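Local coordinates for protein cytochrome P450 (Zobellia galactanivorans, PDB 6G5O) that is a heme-containing protein of the cytochrome P450 family, holding protoporphyrin IX with its iron in a buried pocket, at residues 8-13 / 369-374; 92-97 / 136-141; 266-271 / 294-299. All coordinates share one frame; numbering follows the deposited sequence.

Contact 1 (8-13 / 369-374); sequences DPFEKA and FQRKVG
The rings of Phe369 and Phe10 meet obliquely where the start of strand 369-384 passes the turn ahead of helix 11-16. Phe10 CD1 stands over the centre of the Phe369 ring, 3.8 Å above its plane, while the two planes are inclined at 42° and the centroids lie 5.0 Å apart. This is an oblique aromatic pair, neither parallel nor perpendicular. The same Phe369 ring is bordered at its edge, with Pro9 O 3.3 Å from Phe369 CD1 and Ala13 CB 4.0 Å from Phe369 CZ, so one ring touches three residues of the turn and helix. Phe369 CG is anti to its carbonyl carbon (chi1 -48°), which carries the ring from Pro9, past Phe10, to Ala13. On this packed side Pro9 CG also rests on the aliphatic part of Arg371, 4.0 Å from Arg371 CG.

The turn that presents these groups is a type I beta turn from Asp8 to Glu11, capped where Phe10 N donates to Asp8 OD1 at 3.3 Å, meeting the carboxylate from above its plane. Asp8 OD2 has a salt bridge to Arg14 of helix 11-16. Across the contact no hydrogen bond joins the segments; the N-terminal turn lies against the strand through mainly apolar side-chain contacts, with the carbonyl oxygens of Pro9 and Gln370 touching carbon.

Toward solvent the fit is slighter. Partly exposed Pro9 still meets the strand backbone, its CB 3.5 Å from Gln370 O, but the exposed Gln370 side chain starts away from segment 8-13 and stays at least 5.8 Å from it. The buried guanidinium of Arg371 extends past the turn, bonded to Thr268 OG1, Ser265 O and Phe264 O, and on the inner side Phe10 reaches Met31, Leu33 and Leu366.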
loop_
_atom_site.group_PDB
_atom_site.type_symbol
_atom_site.label_atom_id
_atom_site.label_comp_id
_atom_site.label_asym_id
_atom_site.label_seq_id
_atom_site.Cartn_x
_atom_site.Cartn_y
_atom_site.Cartn_z
ATOM N N ASP A 8 -1.863 -15.162 10.947
ATOM C CA ASP A 8 -1.744 -14.042 11.845
ATOM C C ASP A 8 -0.699 -14.396 12.907
ATOM O O ASP A 8 -1.034 -14.995 13.924
ATOM C CB ASP A 8 -3.123 -13.762 12.484
ATOM C CG ASP A 8 -3.100 -12.639 13.527
ATOM O OD1 ASP A 8 -2.221 -11.777 13.474
ATOM O OD2 ASP A 8 -3.992 -12.608 14.402
ATOM N N PRO A 9 0.567 -13.981 12.704
ATOM C CA PRO A 9 1.592 -14.283 13.721
ATOM C C PRO A 9 1.457 -13.496 15.015
ATOM O O PRO A 9 2.207 -13.756 15.941
ATOM C CB PRO A 9 2.880 -13.824 13.042
ATOM C CG PRO A 9 2.433 -12.644 12.247
ATOM C CD PRO A 9 1.109 -13.089 11.656
ATOM N N PHE A 10 0.564 -12.508 15.064
ATOM C CA PHE A 10 0.483 -11.576 16.222
ATOM C C PHE A 10 -0.523 -11.963 17.301
ATOM O O PHE A 10 -0.672 -11.243 18.311
ATOM C CB PHE A 10 0.127 -10.163 15.718
ATOM C CG PHE A 10 1.033 -9.661 14.639
ATOM C CD1 PHE A 10 2.270 -9.120 14.966
ATOM C CD2 PHE A 10 0.662 -9.745 13.303
ATOM C CE1 PHE A 10 3.122 -8.668 13.974
ATOM C CE2 PHE A 10 1.509 -9.294 12.309
ATOM C CZ PHE A 10 2.749 -8.757 12.646
ATOM N N GLU A 11 -1.218 -13.081 17.087
ATOM C CA GLU A 11 -2.411 -13.446 17.880
ATOM C C GLU A 11 -2.210 -13.607 19.380
ATOM O O GLU A 11 -2.925 -12.982 20.171
ATOM C CB GLU A 11 -3.006 -14.740 17.342
ATOM C CG GLU A 11 -4.344 -15.100 17.957
ATOM C CD GLU A 11 -4.972 -16.330 17.279
ATOM O OE1 GLU A 11 -4.673 -16.623 16.094
ATOM O OE2 GLU A 11 -5.776 -17.032 17.918
ATOM N N LYS A 12 -1.267 -14.473 19.771
ATOM C CA LYS A 12 -0.979 -14.689 21.170
ATOM C C LYS A 12 -0.605 -13.360 21.789
ATOM O O LYS A 12 -1.201 -12.950 22.765
ATOM C CB LYS A 12 0.133 -15.735 21.396
ATOM C CG LYS A 12 0.279 -16.169 22.872
ATOM C CD LYS A 12 1.077 -17.458 23.058
ATOM N N ALA A 13 0.353 -12.654 21.224
ATOM C CA ALA A 13 0.786 -11.401 21.868
ATOM C C ALA A 13 -0.322 -10.331 21.968
ATOM O O ALA A 13 -0.375 -9.579 22.949
ATOM C CB ALA A 13 2.004 -10.845 21.144
ATOM N N PHE A 369 8.224 -12.148 15.376
ATOM C CA PHE A 369 7.133 -12.434 14.457
ATOM C C PHE A 369 7.651 -12.574 13.044
ATOM O O PHE A 369 8.533 -11.840 12.600
ATOM C CB PHE A 369 6.085 -11.339 14.483
ATOM C CG PHE A 369 5.645 -10.925 15.867
ATOM C CD1 PHE A 369 4.736 -11.689 16.580
ATOM C CD2 PHE A 369 6.101 -9.744 16.434
ATOM C CE1 PHE A 369 4.327 -11.304 17.848
ATOM C CE2 PHE A 369 5.668 -9.345 17.691
ATOM C CZ PHE A 369 4.775 -10.126 18.394
ATOM N N GLN A 370 7.087 -13.550 12.357
ATOM C CA GLN A 370 7.451 -13.858 11.003
ATOM C C GLN A 370 6.130 -13.803 10.241
ATOM O O GLN A 370 5.209 -14.576 10.526
ATOM C CB GLN A 370 8.104 -15.254 10.933
ATOM C CG GLN A 370 9.389 -15.400 11.770
ATOM C CD GLN A 370 10.554 -14.560 11.252
ATOM O OE1 GLN A 370 11.030 -14.787 10.138
ATOM N NE2 GLN A 370 11.019 -13.590 12.053
ATOM N N ARG A 371 6.028 -12.871 9.294
ATOM C CA ARG A 371 4.737 -12.532 8.678
ATOM C C ARG A 371 4.718 -12.711 7.197
ATOM O O ARG A 371 5.383 -11.988 6.480
ATOM C CB ARG A 371 4.354 -11.074 8.967
ATOM C CG ARG A 371 2.858 -10.863 8.711
ATOM C CD ARG A 371 2.436 -9.565 8.081
ATOM N NE ARG A 371 1.011 -9.665 7.748
ATOM C CZ ARG A 371 0.379 -8.877 6.893
ATOM N NH1 ARG A 371 1.023 -7.876 6.271
ATOM N NH2 ARG A 371 -0.897 -9.092 6.662
ATOM N N LYS A 372 3.919 -13.643 6.716
ATOM C CA LYS A 372 3.720 -13.751 5.299
ATOM C C LYS A 372 2.969 -12.527 4.776
ATOM O O LYS A 372 1.819 -12.277 5.184
ATOM C CB LYS A 372 2.935 -15.000 4.985
ATOM C CG LYS A 372 2.678 -15.214 3.503
ATOM C CD LYS A 372 2.040 -16.597 3.308
ATOM C CE LYS A 372 1.623 -16.891 1.871
ATOM N NZ LYS A 372 0.867 -18.162 1.722
ATOM N N VAL A 373 3.623 -11.768 3.884
ATOM C CA VAL A 373 3.018 -10.593 3.244
ATOM C C VAL A 373 2.591 -10.880 1.827
ATOM O O VAL A 373 1.801 -10.131 1.268
ATOM C CB VAL A 373 3.947 -9.343 3.270
ATOM C CG1 VAL A 373 5.133 -9.502 2.311
ATOM C CG2 VAL A 373 3.156 -8.051 2.942
ATOM N N GLY A 374 3.060 -11.996 1.264
ATOM C CA GLY A 374 2.786 -12.367 -0.112
ATOM C C GLY A 374 3.790 -13.389 -0.642
ATOM O O GLY A 374 4.212 -14.296 0.081
#

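Contact 2 (92-97 / 136-141); sequences KRPLQA and TLLLNT
The guanidinium of Arg93 meets the last turn of helix 122-139 with its edge, and it is held there by two backbone carbonyls. Leu137 O lies in the guanidinium plane, 2.8 Å from Arg93 NH2, with an N-H...O angle of 154° and the donor nearly in line with the C=O bond. Leu138 O is also 2.8 Å from its donor, Arg93 NH1, but this bond is more bent, at 141°, and the oxygen is tilted out of the guanidinium plane. From the helix segment the approach is otherwise oblique: Asn140 CB lies 4.0 Å from Arg93 NH2. Trp90 adds a cation-pi interaction with Arg93 and sends a weak hydrogen bond from its indole nitrogen to Leu138 O.

Two N-H groups on consecutive carbonyls fix the rotation of the guanidinium more firmly than one bond could. The bend at chi3 (51°) turns the end of the arginine chain toward them. These carbonyls belong to a helix terminus, where the negative end of the helix dipole would probably suit a cationic partner. The helix closes with a Schellman motif in which Asn140, of positive phi, is the C-prime residue: Thr141 N bonds to Thr136 O at 3.1 Å, and Asn140 N bonds weakly to Leu137 O, an oxygen that thus serves Arg93 as well.

Beside the polar pair, Pro94 CG touches Leu138 CD1 at 4.1 Å, the two side chains meeting at a slant. Leu138 also touches the heme and Phe91 of helix 79-92. Tyr99 of helix 97-117 packs on Pro94, Leu137 and Leu138, while His335 and Gln338 of helix 333-350 border Pro94, so that the short 3-10 link 93-95 sits among four helices.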
loop_
_atom_site.group_PDB
_atom_site.type_symbol
_atom_site.label_atom_id
_atom_site.label_comp_id
_atom_site.label_asym_id
_atom_site.label_seq_id
_atom_site.Cartn_x
_atom_site.Cartn_y
_atom_site.Cartn_z
ATOM N N LYS A 92 -7.507 12.086 -6.172
ATOM C CA LYS A 92 -8.908 11.720 -6.348
ATOM C C LYS A 92 -9.261 11.511 -7.836
ATOM O O LYS A 92 -10.342 11.001 -8.125
ATOM C CB LYS A 92 -9.851 12.779 -5.731
ATOM C CG LYS A 92 -10.823 12.288 -4.668
ATOM C CD LYS A 92 -10.256 12.188 -3.260
ATOM N N ARG A 93 -8.357 11.869 -8.748
ATOM C CA ARG A 93 -8.616 11.701 -10.183
ATOM C C ARG A 93 -9.055 10.305 -10.649
ATOM O O ARG A 93 -9.726 10.209 -11.657
ATOM C CB ARG A 93 -7.412 12.182 -11.031
ATOM C CG ARG A 93 -7.345 13.704 -11.211
ATOM C CD ARG A 93 -5.951 14.185 -11.625
ATOM N NE ARG A 93 -5.448 13.436 -12.760
ATOM C CZ ARG A 93 -4.555 12.445 -12.720
ATOM N NH1 ARG A 93 -3.979 12.033 -11.567
ATOM N NH2 ARG A 93 -4.215 11.865 -13.873
ATOM N N PRO A 94 -8.649 9.229 -9.976
ATOM C CA PRO A 94 -9.096 7.908 -10.503
ATOM C C PRO A 94 -10.622 7.666 -10.386
ATOM O O PRO A 94 -11.129 6.645 -10.853
ATOM C CB PRO A 94 -8.328 6.906 -9.667
ATOM C CG PRO A 94 -7.142 7.673 -9.162
ATOM C CD PRO A 94 -7.607 9.076 -8.948
ATOM N N LEU A 95 -11.336 8.597 -9.755
ATOM C CA LEU A 95 -12.804 8.539 -9.738
ATOM C C LEU A 95 -13.498 8.907 -11.062
ATOM O O LEU A 95 -14.715 8.736 -11.192
ATOM C CB LEU A 95 -13.329 9.429 -8.610
ATOM C CG LEU A 95 -13.177 8.839 -7.188
ATOM C CD1 LEU A 95 -13.620 9.847 -6.107
ATOM C CD2 LEU A 95 -13.877 7.466 -7.046
ATOM N N GLN A 96 -12.729 9.470 -11.996
ATOM C CA GLN A 96 -13.224 10.000 -13.275
ATOM C C GLN A 96 -13.452 8.833 -14.255
ATOM O O GLN A 96 -12.668 7.875 -14.265
ATOM C CB GLN A 96 -12.201 10.941 -13.898
ATOM C CG GLN A 96 -11.985 12.315 -13.204
ATOM C CD GLN A 96 -10.656 13.017 -13.669
ATOM O OE1 GLN A 96 -10.332 14.154 -13.254
ATOM N NE2 GLN A 96 -9.888 12.331 -14.520
ATOM N N ALA A 97 -14.483 8.940 -15.089
ATOM C CA ALA A 97 -14.827 7.863 -16.026
ATOM C C ALA A 97 -13.734 7.613 -17.034
ATOM O O ALA A 97 -13.433 6.466 -17.328
ATOM C CB ALA A 97 -16.154 8.153 -16.726
ATOM N N THR A 136 1.170 5.313 -14.782
ATOM C CA THR A 136 1.256 6.326 -15.825
ATOM C C THR A 136 -0.008 7.201 -15.880
ATOM O O THR A 136 0.066 8.438 -16.212
ATOM C CB THR A 136 1.484 5.713 -17.218
ATOM O OG1 THR A 136 0.396 4.829 -17.540
ATOM C CG2 THR A 136 2.807 4.928 -17.244
ATOM N N LEU A 137 -1.151 6.590 -15.552
ATOM C CA LEU A 137 -2.415 7.331 -15.450
ATOM C C LEU A 137 -2.451 8.273 -14.253
ATOM O O LEU A 137 -2.906 9.390 -14.377
ATOM C CB LEU A 137 -3.639 6.405 -15.351
ATOM C CG LEU A 137 -3.726 5.316 -16.441
ATOM C CD1 LEU A 137 -4.884 4.364 -16.226
ATOM C CD2 LEU A 137 -3.812 5.955 -17.820
ATOM N N LEU A 138 -2.025 7.809 -13.101
ATOM C CA LEU A 138 -2.026 8.660 -11.909
ATOM C C LEU A 138 -1.081 9.855 -12.094
ATOM O O LEU A 138 -1.429 10.980 -11.739
ATOM C CB LEU A 138 -1.615 7.874 -10.657
ATOM C CG LEU A 138 -1.773 8.593 -9.317
ATOM C CD1 LEU A 138 -3.237 8.783 -8.908
ATOM C CD2 LEU A 138 -1.007 7.874 -8.223
ATOM N N LEU A 139 0.091 9.581 -12.650
ATOM C CA LEU A 139 1.099 10.584 -12.880
ATOM C C LEU A 139 0.859 11.420 -14.151
ATOM O O LEU A 139 1.421 12.512 -14.281
ATOM C CB LEU A 139 2.463 9.935 -12.925
ATOM C CG LEU A 139 3.274 9.863 -11.644
ATOM C CD1 LEU A 139 2.426 9.339 -10.532
ATOM C CD2 LEU A 139 4.498 8.987 -11.875
ATOM N N ASN A 140 0.016 10.906 -15.059
ATOM C CA ASN A 140 -0.280 11.550 -16.339
ATOM C C ASN A 140 1.010 11.777 -17.148
ATOM O O ASN A 140 1.253 12.879 -17.655
ATOM C CB ASN A 140 -1.050 12.865 -16.135
ATOM C CG ASN A 140 -1.636 13.414 -17.433
ATOM O OD1 ASN A 140 -1.984 12.662 -18.334
ATOM N ND2 ASN A 140 -1.742 14.727 -17.525
ATOM N N THR A 141 1.837 10.729 -17.192
ATOM C CA THR A 141 3.003 10.636 -18.039
ATOM C C THR A 141 2.675 9.776 -19.282
ATOM O O THR A 141 1.688 9.026 -19.314
ATOM C CB THR A 141 4.193 9.929 -17.339
ATOM O OG1 THR A 141 3.850 8.574 -17.025
ATOM C CG2 THR A 141 4.599 10.610 -16.091
#

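Contact 3 (266-271 / 294-299); sequences PLTQMG and CWASAN. With HEM (protoporphyrin IX containing Fe), chain C.
The indole of Trp295 touches both the backbone of 267-270 and the heme, each from a different side. Over one face stands the heme methyl CMA, 3.6 Å above the ring plane and displaced toward the rim. Near the ring plane, at the edge, Leu267 O comes within 3.3 Å of Trp295 CD1, while Met270 CB approaches obliquely, 3.8 Å from Trp295 NE1. That indole nitrogen is buried with no hydrogen-bonding partner in the model. With CG anti to the carbonyl carbon (chi1 -41°), the indole is carried from the helix start toward the propionate, where Trp295 CZ2 is 3.4 Å from heme O2A.

Leu267 and Met270 reach the cofactor from the other segment. Leu267 CD2 sits 3.7 Å from heme C3A, over the face of the same pyrrole ring whose methyl meets the indole, on the side of the iron-bound water; Met270 CG approaches the propionate oxygen O1A. Thr268 starts away from helix 295-298, yet its methyl CG2 meets Ala296 CB at 4.1 Å and its OG1, besides serving Arg371, is bonded to Glu364. Gln269 lays CB against Cys294 CA, its amide oxygen bonded to Ser292.

One backbone bond ties the segments: Ala296 N donates to Thr268 O at 3.2 Å and 168°. Cys294 is the N-cap of the short helix, and its sulfur accepts a weak bond from Ser297 N. On the iron, a water occupies one axial position. The segment entering strand 270-274 and the short helix after strand 290-293 thus form part of the heme pocket beside the P450 beta sheet.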
loop_
_atom_site.group_PDB
_atom_site.type_symbol
_atom_site.label_atom_id
_atom_site.label_comp_id
_atom_site.label_asym_id
_atom_site.label_seq_id
_atom_site.Cartn_x
_atom_site.Cartn_y
_atom_site.Cartn_z
ATOM N N PRO A 266 -1.400 -5.204 3.117
ATOM C CA PRO A 266 -0.125 -5.167 2.409
ATOM C C PRO A 266 0.904 -4.208 2.977
ATOM O O PRO A 266 2.100 -4.459 2.804
ATOM C CB PRO A 266 -0.525 -4.791 0.990
ATOM C CG PRO A 266 -1.987 -5.038 0.909
ATOM C CD PRO A 266 -2.499 -4.729 2.257
ATOM N N LEU A 267 0.480 -3.163 3.676
ATOM C CA LEU A 267 1.423 -2.423 4.527
ATOM C C LEU A 267 1.235 -2.875 5.971
ATOM O O LEU A 267 0.269 -2.508 6.651
ATOM C CB LEU A 267 1.261 -0.901 4.413
ATOM C CG LEU A 267 2.310 -0.025 5.139
ATOM C CD1 LEU A 267 3.716 -0.369 4.714
ATOM C CD2 LEU A 267 2.094 1.438 4.835
ATOM N N THR A 268 2.199 -3.645 6.444
ATOM C CA THR A 268 2.091 -4.335 7.719
ATOM C C THR A 268 2.011 -3.397 8.879
ATOM O O THR A 268 1.162 -3.554 9.766
ATOM C CB THR A 268 3.274 -5.321 7.894
ATOM O OG1 THR A 268 3.182 -6.336 6.891
ATOM C CG2 THR A 268 3.230 -5.990 9.236
ATOM N N GLN A 269 2.839 -2.371 8.857
ATOM C CA GLN A 269 2.965 -1.480 10.026
ATOM C C GLN A 269 3.681 -0.211 9.627
ATOM O O GLN A 269 4.291 -0.140 8.587
ATOM C CB GLN A 269 3.755 -2.161 11.173
ATOM C CG GLN A 269 5.205 -2.494 10.819
ATOM C CD GLN A 269 6.023 -3.108 11.964
ATOM O OE1 GLN A 269 5.612 -3.114 13.133
ATOM N NE2 GLN A 269 7.206 -3.610 11.620
ATOM N N MET A 270 3.584 0.782 10.479
ATOM C CA MET A 270 4.278 2.020 10.269
ATOM C C MET A 270 4.634 2.632 11.610
ATOM O O MET A 270 3.839 2.615 12.545
ATOM C CB MET A 270 3.417 3.003 9.461
ATOM C CG MET A 270 4.201 4.241 9.000
ATOM S SD MET A 270 5.718 3.859 8.068
ATOM C CE MET A 270 5.032 3.068 6.598
ATOM N N GLY A 271 5.823 3.199 11.707
ATOM C CA GLY A 271 6.238 3.759 12.964
ATOM C C GLY A 271 5.705 5.131 13.246
ATOM O O GLY A 271 5.210 5.820 12.347
ATOM N N CYS A 294 0.545 -1.411 14.022
ATOM C CA CYS A 294 0.608 -2.624 13.240
ATOM C C CYS A 294 -0.796 -2.877 12.667
ATOM O O CYS A 294 -1.616 -3.579 13.264
ATOM C CB CYS A 294 1.142 -3.787 14.083
ATOM S SG CYS A 294 1.279 -5.342 13.190
ATOM N N TRP A 295 -1.027 -2.316 11.493
ATOM C CA TRP A 295 -2.297 -2.422 10.784
ATOM C C TRP A 295 -2.685 -3.890 10.571
ATOM O O TRP A 295 -3.856 -4.261 10.685
ATOM C CB TRP A 295 -2.216 -1.675 9.422
ATOM C CG TRP A 295 -1.477 -0.338 9.432
ATOM C CD1 TRP A 295 -0.262 -0.076 8.858
ATOM C CD2 TRP A 295 -1.909 0.894 10.028
ATOM N NE1 TRP A 295 0.096 1.259 9.069
ATOM C CE2 TRP A 295 -0.896 1.866 9.777
ATOM C CE3 TRP A 295 -3.042 1.276 10.738
ATOM C CZ2 TRP A 295 -0.986 3.180 10.222
ATOM C CZ3 TRP A 295 -3.148 2.605 11.193
ATOM C CH2 TRP A 295 -2.116 3.548 10.940
ATOM N N ALA A 296 -1.716 -4.743 10.266
ATOM C CA ALA A 296 -2.019 -6.154 9.978
ATOM C C ALA A 296 -2.587 -6.916 11.201
ATOM O O ALA A 296 -3.493 -7.711 11.048
ATOM C CB ALA A 296 -0.813 -6.869 9.432
ATOM N N SER A 297 -2.068 -6.646 12.400
ATOM C CA SER A 297 -2.641 -7.185 13.637
ATOM C C SER A 297 -4.003 -6.578 13.993
ATOM O O SER A 297 -4.919 -7.303 14.364
ATOM C CB SER A 297 -1.676 -6.947 14.797
ATOM O OG SER A 297 -2.210 -7.366 16.031
ATOM N N ALA A 298 -4.143 -5.260 13.853
ATOM C CA ALA A 298 -5.392 -4.596 14.165
ATOM C C ALA A 298 -6.521 -5.162 13.289
ATOM O O ALA A 298 -7.624 -5.283 13.751
ATOM C CB ALA A 298 -5.271 -3.094 13.998
ATOM N N ASN A 299 -6.200 -5.561 12.072
ATOM C CA ASN A 299 -7.170 -6.000 11.106
ATOM C C ASN A 299 -7.568 -7.474 11.297
ATOM O O ASN A 299 -8.405 -7.984 10.539
ATOM C CB ASN A 299 -6.648 -5.753 9.684
ATOM C CG ASN A 299 -6.837 -4.307 9.213
ATOM O OD1 ASN A 299 -7.619 -3.537 9.783
ATOM N ND2 ASN A 299 -6.139 -3.942 8.151
HETATM C CHA HEM C . -0.308 6.331 3.455
HETATM C CHB HEM C . -1.392 1.665 2.833
HETATM C CHC HEM C . -1.267 2.239 -1.947
HETATM C CHD HEM C . 0.407 6.683 -1.337
HETATM C C1A HEM C . -0.638 5.015 3.690
HETATM C C2A HEM C . -0.820 4.438 4.981
HETATM C C3A HEM C . -1.126 3.164 4.787
HETATM C C4A HEM C . -1.129 2.892 3.400
HETATM C CMA HEM C . -1.421 2.201 5.889
HETATM C CAA HEM C . -0.755 5.108 6.353
HETATM C CBA HEM C . 0.696 5.358 6.733
HETATM C CGA HEM C . 0.798 6.112 8.040
HETATM O O1A HEM C . 1.823 6.745 8.281
HETATM O O2A HEM C . -0.116 6.139 8.885
HETATM C C1B HEM C . -1.452 1.423 1.476
HETATM C C2B HEM C . -1.911 0.194 0.961
HETATM C C3B HEM C . -1.865 0.322 -0.408
HETATM C C4B HEM C . -1.373 1.713 -0.664
HETATM C CMB HEM C . -2.301 -1.015 1.757
HETATM C CAB HEM C . -2.245 -0.562 -1.507
HETATM C CBB HEM C . -2.922 -1.688 -1.391
HETATM C C1C HEM C . -0.806 3.501 -2.219
HETATM C C2C HEM C . -0.496 3.987 -3.488
HETATM C C3C HEM C . 0.038 5.240 -3.319
HETATM C C4C HEM C . 0.013 5.501 -1.925
HETATM C CMC HEM C . -0.710 3.290 -4.795
HETATM C CAC HEM C . 0.487 6.185 -4.350
HETATM C CBC HEM C . 0.498 6.008 -5.667
HETATM C C1D HEM C . 0.280 6.943 0.037
HETATM C C2D HEM C . 0.593 8.265 0.609
HETATM C C3D HEM C . 0.379 8.193 1.933
HETATM C C4D HEM C . -0.013 6.800 2.175
HETATM C CMD HEM C . 1.005 9.457 -0.186
HETATM C CAD HEM C . 0.561 9.310 2.944
HETATM C CBD HEM C . -0.723 10.055 3.347
HETATM C CGD HEM C . -0.402 11.208 4.317
HETATM O O1D HEM C . 0.737 11.279 4.898
HETATM O O2D HEM C . -1.245 12.134 4.577
HETATM N NA HEM C . -0.786 4.033 2.723
HETATM N NB HEM C . -1.138 2.276 0.499
HETATM N NC HEM C . -0.472 4.401 -1.271
HETATM N ND HEM C . -0.080 6.127 1.015
HETATM FE FE HEM C . -0.596 4.299 0.790
HETATM O O HOH W 1 1.460 3.420 1.047
#

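How the contacts relate
Contact 1 brings the N-terminal turn to the start of the last strand, and contacts 2 and 3 follow one another within the 355 residues between its segments. Contacts 1 and 3 are neighbours, with centres 10 Å apart, and they touch through Arg371, which connects strand 369-384 with the heme-side segments next to the mixed sheet. Contact 2 lies across the molecule among helices, its centre about 35 Å from that of contact 1 and 27 Å from that of contact 3. Contacts 2 and 3 nevertheless both supply heme-pocket residues, so the cofactor lies between the helical and the sheet-rich parts of this P450 fold.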